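Local coordinates for ATP grasp ligase (Microcystis aeruginosa MRC, PDB 5IG9), which probably uses ATP to activate side-chain carboxylates and close ester rings in a microviridin precursor peptide, at residues 157-169 with 201-213. Numbering follows the deposited sequence.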
ATOM      1  N   GLU A 157     -21.869  21.976 -13.584  1.00 41.45           N
ATOM      2  CA  GLU A 157     -21.563  21.842 -15.005  1.00 43.32           C
ATOM      3  C   GLU A 157     -22.063  20.516 -15.568  1.00 41.53           C
ATOM      4  O   GLU A 157     -22.260  20.397 -16.781  1.00 40.57           O
ATOM      5  CB  GLU A 157     -20.062  21.994 -15.242  1.00 45.58           C
ATOM      6  CG  GLU A 157     -19.231  20.851 -14.703  1.00 51.75           C
ATOM      7  CD  GLU A 157     -17.740  21.048 -14.927  1.00 54.98           C
ATOM      8  OE1 GLU A 157     -17.273  22.205 -14.866  1.00 51.06           O
ATOM      9  OE2 GLU A 157     -17.035  20.040 -15.168  1.00 52.01           O
ATOM     10  N   PHE A 158     -22.280  19.518 -14.713  1.00 42.95           N
ATOM     11  CA  PHE A 158     -22.871  18.240 -15.099  1.00 42.00           C
ATOM     12  C   PHE A 158     -24.291  18.112 -14.558  1.00 41.81           C
ATOM     13  O   PHE A 158     -24.708  17.045 -14.106  1.00 41.11           O
ATOM     14  CB  PHE A 158     -22.014  17.070 -14.618  1.00 40.96           C
ATOM     15  CG  PHE A 158     -20.648  17.011 -15.246  1.00 41.19           C
ATOM     16  CD1 PHE A 158     -20.496  16.619 -16.563  1.00 40.25           C
ATOM     17  CD2 PHE A 158     -19.514  17.325 -14.511  1.00 44.16           C
ATOM     18  CE1 PHE A 158     -19.249  16.556 -17.143  1.00 38.56           C
ATOM     19  CE2 PHE A 158     -18.260  17.263 -15.089  1.00 42.96           C
ATOM     20  CZ  PHE A 158     -18.130  16.875 -16.407  1.00 39.50           C
ATOM     21  N   GLU A 159     -25.055  19.208 -14.595  1.00 42.35           N
ATOM     22  CA  GLU A 159     -26.397  19.191 -14.023  1.00 42.46           C
ATOM     23  C   GLU A 159     -27.361  18.383 -14.881  1.00 42.85           C
ATOM     24  O   GLU A 159     -28.265  17.727 -14.352  1.00 45.87           O
ATOM     25  CB  GLU A 159     -26.915  20.618 -13.847  1.00 42.70           C
ATOM     26  CG  GLU A 159     -28.213  20.727 -13.058  1.00 44.21           C
ATOM     27  CD  GLU A 159     -28.701  22.158 -12.940  1.00 48.77           C
ATOM     28  OE1 GLU A 159     -29.862  22.428 -13.315  1.00 51.80           O
ATOM     29  OE2 GLU A 159     -27.919  23.018 -12.482  1.00 53.88           O
ATOM     30  N   ALA A 160     -27.187  18.418 -16.206  1.00 40.94           N
ATOM     31  CA  ALA A 160     -28.135  17.755 -17.098  1.00 41.55           C
ATOM     32  C   ALA A 160     -28.204  16.258 -16.820  1.00 42.90           C
ATOM     33  O   ALA A 160     -29.291  15.697 -16.645  1.00 44.37           O
ATOM     34  CB  ALA A 160     -27.756  18.019 -18.554  1.00 42.04           C
ATOM     35  N   THR A 161     -27.048  15.596 -16.764  1.00 40.95           N
ATOM     36  CA  THR A 161     -26.993  14.164 -16.498  1.00 42.76           C
ATOM     37  C   THR A 161     -26.789  13.839 -15.024  1.00 41.59           C
ATOM     38  O   THR A 161     -27.028  12.695 -14.619  1.00 40.69           O
ATOM     39  CB  THR A 161     -25.871  13.511 -17.312  1.00 45.67           C
ATOM     40  OG1 THR A 161     -24.608  14.016 -16.871  1.00 47.18           O
ATOM     41  CG2 THR A 161     -26.036  13.808 -18.790  1.00 46.66           C
ATOM     42  N   GLY A 162     -26.359  14.807 -14.217  1.00 45.63           N
ATOM     43  CA  GLY A 162     -26.124  14.581 -12.810  1.00 45.31           C
ATOM     44  C   GLY A 162     -24.725  14.065 -12.538  1.00 45.03           C
ATOM     45  O   GLY A 162     -23.935  13.790 -13.440  1.00 47.35           O
ATOM     46  N   ILE A 163     -24.407  13.950 -11.251  1.00 46.20           N
ATOM     47  CA  ILE A 163     -23.156  13.344 -10.821  1.00 47.86           C
ATOM     48  C   ILE A 163     -23.453  12.334  -9.724  1.00 47.93           C
ATOM     49  O   ILE A 163     -24.496  12.376  -9.067  1.00 50.36           O
ATOM     50  CB  ILE A 163     -22.125  14.377 -10.324  1.00 48.11           C
ATOM     51  CG1 ILE A 163     -22.617  15.029  -9.035  1.00 48.94           C
ATOM     52  CG2 ILE A 163     -21.840  15.419 -11.398  1.00 48.67           C
ATOM     53  CD1 ILE A 163     -21.538  15.740  -8.269  1.00 50.09           C
ATOM     54  N   VAL A 164     -22.518  11.410  -9.537  1.00 47.44           N
ATOM     55  CA  VAL A 164     -22.568  10.472  -8.431  1.00 49.66           C
ATOM     56  C   VAL A 164     -21.408  10.779  -7.492  1.00 50.16           C
ATOM     57  O   VAL A 164     -20.567  11.638  -7.758  1.00 50.96           O
ATOM     58  CB  VAL A 164     -22.530   9.006  -8.905  1.00 50.83           C
ATOM     59  CG1 VAL A 164     -23.797   8.661  -9.674  1.00 49.23           C
ATOM     60  CG2 VAL A 164     -21.292   8.753  -9.755  1.00 51.33           C
ATOM     61  N   THR A 165     -21.378  10.069  -6.370  1.00 53.84           N
ATOM     62  CA  THR A 165     -20.255  10.121  -5.450  1.00 55.85           C
ATOM     63  C   THR A 165     -19.900   8.707  -5.016  1.00 57.22           C
ATOM     64  O   THR A 165     -20.743   7.803  -5.025  1.00 62.41           O
ATOM     65  CB  THR A 165     -20.550  10.987  -4.218  1.00 58.28           C
ATOM     66  OG1 THR A 165     -19.331  11.238  -3.513  1.00 59.75           O
ATOM     67  CG2 THR A 165     -21.525  10.286  -3.287  1.00 57.05           C
ATOM     68  N   LYS A 166     -18.636   8.523  -4.650  1.00 56.33           N
ATOM     69  CA  LYS A 166     -18.161   7.223  -4.203  1.00 56.08           C
ATOM     70  C   LYS A 166     -16.907   7.425  -3.369  1.00 56.92           C
ATOM     71  O   LYS A 166     -16.268   8.481  -3.415  1.00 57.09           O
ATOM     72  CB  LYS A 166     -17.890   6.282  -5.379  1.00 59.45           C
ATOM     73  CG  LYS A 166     -16.771   6.740  -6.307  1.00 61.24           C
ATOM     74  CD  LYS A 166     -16.724   5.873  -7.562  1.00 64.53           C
ATOM     75  CE  LYS A 166     -15.549   6.233  -8.462  1.00 70.54           C
ATOM     76  NZ  LYS A 166     -14.230   5.859  -7.873  1.00 70.05           N
ATOM     77  N   MET A 167     -16.571   6.397  -2.599  1.00 58.18           N
ATOM     78  CA  MET A 167     -15.384   6.397  -1.760  1.00 58.33           C
ATOM     79  C   MET A 167     -14.271   5.625  -2.452  1.00 56.41           C
ATOM     80  O   MET A 167     -14.519   4.612  -3.111  1.00 58.83           O
ATOM     81  CB  MET A 167     -15.686   5.780  -0.393  1.00 60.38           C
ATOM     82  CG  MET A 167     -16.765   6.512   0.397  1.00 64.34           C
ATOM     83  SD  MET A 167     -16.209   8.084   1.088  1.00 69.48           S
ATOM     84  CE  MET A 167     -15.199   7.522   2.457  1.00 72.25           C
ATOM     85  N   LEU A 168     -13.040   6.117  -2.310  1.00 50.95           N
ATOM     86  CA  LEU A 168     -11.887   5.405  -2.845  1.00 54.37           C
ATOM     87  C   LEU A 168     -11.514   4.188  -2.009  1.00 56.26           C
ATOM     88  O   LEU A 168     -10.800   3.308  -2.502  1.00 51.29           O
ATOM     89  CB  LEU A 168     -10.682   6.343  -2.945  1.00 52.21           C
ATOM     90  CG  LEU A 168     -10.753   7.490  -3.955  1.00 50.91           C
ATOM     91  CD1 LEU A 168      -9.483   8.324  -3.893  1.00 50.23           C
ATOM     92  CD2 LEU A 168     -10.980   6.960  -5.361  1.00 49.61           C
ATOM     93  N   SER A 169     -11.986   4.115  -0.769  1.00 57.93           N
ATOM     94  CA  SER A 169     -11.620   3.058   0.159  1.00 63.74           C
ATOM     95  C   SER A 169     -12.779   2.092   0.357  1.00 68.41           C
ATOM     96  O   SER A 169     -13.942   2.417   0.108  1.00 70.76           O
ATOM     97  CB  SER A 169     -11.194   3.641   1.512  1.00 63.97           C
ATOM     98  OG  SER A 169     -12.282   4.282   2.159  1.00 66.38           O
ATOM     99  N   PHE A 201     -14.068  17.036   7.009  1.00 68.14           N
ATOM    100  CA  PHE A 201     -13.656  15.913   7.837  1.00 71.91           C
ATOM    101  C   PHE A 201     -13.329  14.663   7.034  1.00 73.66           C
ATOM    102  O   PHE A 201     -12.708  13.745   7.580  1.00 74.51           O
ATOM    103  CB  PHE A 201     -14.744  15.585   8.869  1.00 76.19           C
ATOM    104  CG  PHE A 201     -15.191  16.774   9.672  1.00 79.65           C
ATOM    105  CD1 PHE A 201     -14.292  17.464  10.466  1.00 77.79           C
ATOM    106  CD2 PHE A 201     -16.510  17.197   9.635  1.00 79.28           C
ATOM    107  CE1 PHE A 201     -14.695  18.560  11.206  1.00 78.47           C
ATOM    108  CE2 PHE A 201     -16.921  18.293  10.373  1.00 75.98           C
ATOM    109  CZ  PHE A 201     -16.013  18.974  11.161  1.00 78.03           C
ATOM    110  N   CYS A 202     -13.727  14.606   5.764  1.00 68.63           N
ATOM    111  CA  CYS A 202     -13.457  13.476   4.883  1.00 65.86           C
ATOM    112  C   CYS A 202     -13.831  13.835   3.451  1.00 68.25           C
ATOM    113  O   CYS A 202     -14.998  14.144   3.174  1.00 68.66           O
ATOM    114  CB  CYS A 202     -14.226  12.233   5.327  1.00 65.75           C
ATOM    115  SG  CYS A 202     -13.858  10.768   4.339  1.00 69.64           S
ATOM    116  N   PRO A 203     -12.882  13.813   2.521  1.00 60.83           N
ATOM    117  CA  PRO A 203     -13.214  14.080   1.119  1.00 58.90           C
ATOM    118  C   PRO A 203     -14.009  12.932   0.519  1.00 55.73           C
ATOM    119  O   PRO A 203     -14.155  11.855   1.100  1.00 55.28           O
ATOM    120  CB  PRO A 203     -11.847  14.222   0.447  1.00 60.44           C
ATOM    121  CG  PRO A 203     -10.945  13.395   1.290  1.00 62.12           C
ATOM    122  CD  PRO A 203     -11.444  13.559   2.704  1.00 61.29           C
ATOM    123  N   MET A 204     -14.541  13.186  -0.670  1.00 57.40           N
ATOM    124  CA  MET A 204     -15.196  12.154  -1.457  1.00 53.49           C
ATOM    125  C   MET A 204     -14.764  12.303  -2.904  1.00 50.15           C
ATOM    126  O   MET A 204     -14.142  13.295  -3.292  1.00 45.22           O
ATOM    127  CB  MET A 204     -16.721  12.216  -1.336  1.00 57.67           C
ATOM    128  CG  MET A 204     -17.237  11.976   0.065  1.00 61.81           C
ATOM    129  SD  MET A 204     -18.964  11.472   0.097  1.00 72.94           S
ATOM    130  CE  MET A 204     -18.845   9.844  -0.636  1.00 71.78           C
ATOM    131  N   THR A 205     -15.097  11.298  -3.706  1.00 47.33           N
ATOM    132  CA  THR A 205     -14.801  11.295  -5.132  1.00 48.42           C
ATOM    133  C   THR A 205     -16.112  11.415  -5.897  1.00 49.67           C
ATOM    134  O   THR A 205     -17.008  10.579  -5.738  1.00 51.33           O
ATOM    135  CB  THR A 205     -14.046  10.028  -5.538  1.00 49.12           C
ATOM    136  OG1 THR A 205     -12.786   9.982  -4.855  1.00 50.68           O
ATOM    137  CG2 THR A 205     -13.792  10.020  -7.036  1.00 47.42           C
ATOM    138  N   PHE A 206     -16.223  12.459  -6.713  1.00 46.96           N
ATOM    139  CA  PHE A 206     -17.410  12.725  -7.509  1.00 47.45           C
ATOM    140  C   PHE A 206     -17.109  12.491  -8.982  1.00 48.40           C
ATOM    141  O   PHE A 206     -15.999  12.753  -9.454  1.00 51.93           O
ATOM    142  CB  PHE A 206     -17.902  14.158  -7.291  1.00 47.45           C
ATOM    143  CG  PHE A 206     -18.144  14.493  -5.852  1.00 47.27           C
ATOM    144  CD1 PHE A 206     -17.124  14.994  -5.064  1.00 48.01           C
ATOM    145  CD2 PHE A 206     -19.387  14.289  -5.280  1.00 47.37           C
ATOM    146  CE1 PHE A 206     -17.339  15.295  -3.739  1.00 49.35           C
ATOM    147  CE2 PHE A 206     -19.609  14.588  -3.954  1.00 45.76           C
ATOM    148  CZ  PHE A 206     -18.583  15.093  -3.183  1.00 50.97           C
ATOM    149  N   GLN A 207     -18.111  11.992  -9.705  1.00 46.75           N
ATOM    150  CA  GLN A 207     -17.936  11.610 -11.099  1.00 44.95           C
ATOM    151  C   GLN A 207     -19.134  12.026 -11.939  1.00 44.40           C
ATOM    152  O   GLN A 207     -20.274  12.009 -11.465  1.00 48.05           O
ATOM    153  CB  GLN A 207     -17.728  10.098 -11.243  1.00 44.20           C
ATOM    154  CG  GLN A 207     -16.298   9.650 -11.023  1.00 46.86           C
ATOM    155  CD  GLN A 207     -16.065   8.223 -11.468  1.00 48.95           C
ATOM    156  OE1 GLN A 207     -16.983   7.408 -11.490  1.00 53.09           O
ATOM    157  NE2 GLN A 207     -14.828   7.916 -11.834  1.00 50.16           N
ATOM    158  N   GLU A 208     -18.858  12.384 -13.192  1.00 41.15           N
ATOM    159  CA  GLU A 208     -19.912  12.634 -14.167  1.00 42.02           C
ATOM    160  C   GLU A 208     -20.766  11.387 -14.359  1.00 40.43           C
ATOM    161  O   GLU A 208     -20.252  10.309 -14.667  1.00 40.75           O
ATOM    162  CB  GLU A 208     -19.286  13.062 -15.496  1.00 44.65           C
ATOM    163  CG  GLU A 208     -20.217  13.025 -16.701  1.00 48.98           C
ATOM    164  CD  GLU A 208     -19.488  13.341 -17.998  1.00 50.91           C
ATOM    165  OE1 GLU A 208     -18.239  13.305 -17.998  1.00 46.26           O
ATOM    166  OE2 GLU A 208     -20.159  13.632 -19.015  1.00 52.31           O
ATOM    167  N   ASN A 209     -22.072  11.534 -14.162  1.00 42.66           N
ATOM    168  CA  ASN A 209     -23.010  10.431 -14.358  1.00 43.44           C
ATOM    169  C   ASN A 209     -23.310  10.327 -15.846  1.00 39.53           C
ATOM    170  O   ASN A 209     -24.062  11.134 -16.396  1.00 43.91           O
ATOM    171  CB  ASN A 209     -24.280  10.658 -13.547  1.00 48.17           C
ATOM    172  CG  ASN A 209     -25.188   9.446 -13.531  1.00 54.54           C
ATOM    173  OD1 ASN A 209     -24.987   8.489 -14.279  1.00 62.27           O
ATOM    174  ND2 ASN A 209     -26.203   9.484 -12.678  1.00 59.80           N
ATOM    175  N   ILE A 210     -22.729   9.331 -16.503  1.00 38.94           N
ATOM    176  CA  ILE A 210     -22.861   9.151 -17.946  1.00 42.68           C
ATOM    177  C   ILE A 210     -23.997   8.164 -18.205  1.00 44.47           C
ATOM    178  O   ILE A 210     -23.912   7.015 -17.748  1.00 49.33           O
ATOM    179  CB  ILE A 210     -21.553   8.654 -18.574  1.00 44.75           C
ATOM    180  CG1 ILE A 210     -20.453   9.703 -18.411  1.00 41.48           C
ATOM    181  CG2 ILE A 210     -21.776   8.302 -20.040  1.00 47.87           C
ATOM    182  CD1 ILE A 210     -19.111   9.248 -18.913  1.00 43.36           C
ATOM    183  N   PRO A 211     -25.044   8.556 -18.925  1.00 48.40           N
ATOM    184  CA  PRO A 211     -26.101   7.596 -19.270  1.00 47.23           C
ATOM    185  C   PRO A 211     -25.560   6.513 -20.188  1.00 45.09           C
ATOM    186  O   PRO A 211     -24.907   6.793 -21.194  1.00 45.29           O
ATOM    187  CB  PRO A 211     -27.155   8.464 -19.971  1.00 50.55           C
ATOM    188  CG  PRO A 211     -26.859   9.864 -19.523  1.00 53.75           C
ATOM    189  CD  PRO A 211     -25.371   9.917 -19.379  1.00 50.06           C
ATOM    190  N   LYS A 212     -25.835   5.267 -19.829  1.00 46.28           N
ATOM    191  CA  LYS A 212     -25.220   4.124 -20.476  1.00 48.13           C
ATOM    192  C   LYS A 212     -26.289   3.190 -21.019  1.00 45.87           C
ATOM    193  O   LYS A 212     -27.377   3.062 -20.449  1.00 43.55           O
ATOM    194  CB  LYS A 212     -24.308   3.370 -19.499  1.00 48.94           C
ATOM    195  CG  LYS A 212     -24.987   3.014 -18.186  1.00 48.82           C
ATOM    196  CD  LYS A 212     -24.027   3.132 -17.020  1.00 52.51           C
ATOM    197  CE  LYS A 212     -24.769   3.150 -15.693  1.00 58.56           C
ATOM    198  NZ  LYS A 212     -25.466   1.861 -15.421  1.00 62.41           N
ATOM    199  N   ALA A 213     -25.966   2.553 -22.139  1.00 47.89           N
ATOM    200  CA  ALA A 213     -26.806   1.506 -22.699  1.00 45.81           C
ATOM    201  C   ALA A 213     -26.374   0.134 -22.211  1.00 44.48           C
ATOM    202  O   ALA A 213     -27.219  -0.727 -21.943  1.00 46.43           O
ATOM    203  CB  ALA A 213     -26.763   1.554 -24.227  1.00 46.15           C
TER
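T165 and F206 form a non-hydrogen-bonded pair of the antiparallel ladder between strands 163-166 and 204-208, whose axes approach to 4.7 Å at 151°. T165 turns its hydroxyl away from its own N (chi1 -167°), over one face of the F206 ring, OG1 lying 3.4 Å from CE2. The same hydroxyl donates to T205 O at 3.3 Å from well above the carbonyl plane, while K166 N reaches that oxygen nearly head-on at 2.8 Å, so two donors grip one acceptor. M204 crosses T165 at about a right angle; its chain, bent at chi3, brings CE against T165 OG1 and, 3.6 Å away, M167 SD. I163 adds its CD1 to the F206 ring, at an oblique approach. On the face that carries V164, K166, T205 and Q207, the K166 CE methylene lies 3.6 Å from Q207 OE1, a contact without a hydrogen bond, whereas Q207 NE2 bonds T142 OG1. Toward the start of strand 163-166, E208 is extended beyond CG and passes across the F158 ring, its CB 3.9 Å from the ring centroid and 12° off the normal: a CH-pi contact. Nearby, T161 OG1 donates to N209 O at 3.0 Å, and N209 N to G162 O, carrying the pairing past the strand end. The two strands are the inner pair of a four-stranded antiparallel sheet, consistent with an ATP-grasp fold, flanked by strand 142-145 beside 204-208 and strand 186-187 beside 163-166; helix 148-157 packs on the face bearing T165 and F206, F206 meeting V151 and F154, and I163 reaching F154 and A155.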